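Local coordinates for protein ORF10 (Moritella marina, PDB 6RIW) that probably catalyses acyl-chain elongation in polyunsaturated fatty acid synthesis, this piece being the ketosynthase-chain length factor didomain of a longer synthase, at residues 548-554 / 635-641. Residues are numbered along the deposited sequence; the frame is centred on the assembly and turned at random.
Sequences DCLIPQQ and NQYTSFI
S639 lies at the centre of this contact, its OG facing the backbone of L550 and I551. I551 N donates to S639 OG at 3.0 Å. The same hydroxyl donates to Q636 O at 2.7 Å, so its single proton is directed back into its own segment. With chi1 at 73°, OG sits between the backbone N and the carbonyl carbon, where it can bridge both partners. I551 CG2 meets the edge of the F640 ring near its plane, 3.6 Å from CE1. L550 CB packs on S639 CB, and its CD2 reaches N635 O. D548 grips the other end with both carboxylate oxygens. OD1 accepts from Q636 N, nearly along its C-O axis, at 2.9 Å. OD2 takes N635 ND2 from above the carboxylate plane at 2.9 Å.

The contact joins the lead-in to helix 552-567, with I551 as N-cap, to the short helix that begins at 634 and the type I turn T638-I641 that continues from it. Both lie in the second ketosynthase-like half of the chain, which has the thiolase-type fold.

Q554 lays its amide beside S639. NE2 makes a weak bond to I641 O at 2.8 Å and also donates to a water. That water donates to Q553 OE1 and S639 O. Q554 OE1 accepts from R648 NE of helix 642-653, which fixes the amide's rotation. A leucine in place of Q554 would probably leave I641 O and the water without this donor and R648 NE without its acceptor. R648 NH2 also bonds T638 OG1, which itself donates to N635 O.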
# COMPACT_ATOMS: atom_id res chain seq x y z
N ASP A 548 0.03 23.24 3.55
CA ASP A 548 0.13 22.42 2.35
C ASP A 548 1.43 21.60 2.33
O ASP A 548 1.97 21.30 1.27
CB ASP A 548 0.06 23.29 1.09
CG ASP A 548 -0.35 22.49 -0.14
OD1 ASP A 548 -0.77 21.33 0.04
OD2 ASP A 548 -0.25 23.02 -1.27
N CYS A 549 1.91 21.23 3.51
CA CYS A 549 3.14 20.48 3.64
C CYS A 549 2.87 18.99 3.46
O CYS A 549 1.77 18.51 3.75
CB CYS A 549 3.76 20.74 5.01
SG CYS A 549 5.47 20.21 5.17
N LEU A 550 3.87 18.26 2.99
CA LEU A 550 3.76 16.80 2.91
C LEU A 550 3.85 16.19 4.30
O LEU A 550 4.57 16.68 5.17
CB LEU A 550 4.86 16.22 2.02
CG LEU A 550 5.16 16.89 0.67
CD1 LEU A 550 6.15 16.00 -0.09
CD2 LEU A 550 3.89 17.10 -0.14
N ILE A 551 3.14 15.08 4.52
CA ILE A 551 3.14 14.46 5.84
C ILE A 551 4.53 13.90 6.15
O ILE A 551 5.30 13.57 5.22
CB ILE A 551 2.06 13.37 5.97
CG1 ILE A 551 2.30 12.20 5.00
CG2 ILE A 551 0.66 13.97 5.78
CD1 ILE A 551 1.52 10.89 5.38
N PRO A 552 4.90 13.78 7.42
CA PRO A 552 6.25 13.30 7.76
C PRO A 552 6.58 11.91 7.26
O PRO A 552 7.76 11.66 6.97
CB PRO A 552 6.26 13.36 9.30
CG PRO A 552 5.27 14.43 9.63
CD PRO A 552 4.19 14.32 8.59
N GLN A 553 5.60 11.01 7.09
CA GLN A 553 5.92 9.68 6.54
C GLN A 553 6.66 9.81 5.20
O GLN A 553 7.66 9.11 4.96
CB GLN A 553 4.64 8.84 6.36
CG GLN A 553 4.94 7.38 5.90
CD GLN A 553 3.70 6.61 5.45
OE1 GLN A 553 2.90 7.10 4.64
NE2 GLN A 553 3.54 5.38 5.95
N GLN A 554 6.19 10.70 4.33
CA GLN A 554 6.83 10.83 3.02
C GLN A 554 8.14 11.61 3.12
O GLN A 554 9.13 11.24 2.47
CB GLN A 554 5.86 11.48 2.04
CG GLN A 554 4.63 10.58 1.79
CD GLN A 554 4.06 10.68 0.36
OE1 GLN A 554 4.41 11.59 -0.40
NE2 GLN A 554 3.18 9.73 0.01
N ASN A 635 -1.24 19.59 -2.30
CA ASN A 635 0.01 18.86 -2.12
C ASN A 635 -0.06 17.95 -0.90
O ASN A 635 0.41 16.80 -0.95
CB ASN A 635 1.18 19.83 -2.02
CG ASN A 635 1.48 20.48 -3.35
OD1 ASN A 635 1.92 19.81 -4.28
ND2 ASN A 635 1.20 21.77 -3.46
N GLN A 636 -0.64 18.44 0.19
CA GLN A 636 -0.76 17.59 1.37
C GLN A 636 -1.51 16.30 1.04
O GLN A 636 -1.11 15.22 1.47
CB GLN A 636 -1.45 18.34 2.51
CG GLN A 636 -1.40 17.58 3.83
CD GLN A 636 -2.45 18.03 4.85
OE1 GLN A 636 -3.44 18.71 4.51
NE2 GLN A 636 -2.26 17.64 6.10
N TYR A 637 -2.59 16.39 0.26
CA TYR A 637 -3.32 15.15 -0.02
C TYR A 637 -2.53 14.21 -0.92
O TYR A 637 -2.67 12.98 -0.78
CB TYR A 637 -4.68 15.46 -0.64
CG TYR A 637 -5.84 14.64 -0.09
CD1 TYR A 637 -6.05 13.33 -0.48
CD2 TYR A 637 -6.75 15.22 0.78
CE1 TYR A 637 -7.16 12.59 0.02
CE2 TYR A 637 -7.83 14.51 1.27
CZ TYR A 637 -8.03 13.20 0.90
OH TYR A 637 -9.14 12.55 1.44
N THR A 638 -1.69 14.71 -1.84
CA THR A 638 -0.85 13.79 -2.61
C THR A 638 0.07 12.99 -1.70
O THR A 638 0.43 11.85 -2.03
CB THR A 638 0.00 14.52 -3.68
OG1 THR A 638 1.03 15.30 -3.05
CG2 THR A 638 -0.85 15.40 -4.57
N SER A 639 0.47 13.56 -0.56
CA SER A 639 1.30 12.81 0.38
C SER A 639 0.50 11.82 1.21
O SER A 639 1.11 11.04 1.96
CB SER A 639 2.10 13.76 1.29
OG SER A 639 1.30 14.40 2.28
N PHE A 640 -0.83 11.81 1.12
CA PHE A 640 -1.60 10.73 1.71
C PHE A 640 -1.51 9.44 0.89
O PHE A 640 -1.96 8.39 1.37
CB PHE A 640 -3.08 11.12 1.83
CG PHE A 640 -3.38 12.23 2.81
CD1 PHE A 640 -2.39 12.84 3.57
CD2 PHE A 640 -4.70 12.67 2.96
CE1 PHE A 640 -2.72 13.86 4.47
CE2 PHE A 640 -5.02 13.66 3.86
CZ PHE A 640 -4.01 14.27 4.61
N ILE A 641 -0.98 9.51 -0.33
CA ILE A 641 -0.99 8.39 -1.29
C ILE A 641 0.37 7.70 -1.23
O ILE A 641 1.38 8.28 -1.64
CB ILE A 641 -1.30 8.90 -2.71
CG1 ILE A 641 -2.61 9.71 -2.71
CG2 ILE A 641 -1.33 7.75 -3.70
CD1 ILE A 641 -2.83 10.53 -3.96
O HOH W 1 2.03 8.28 2.19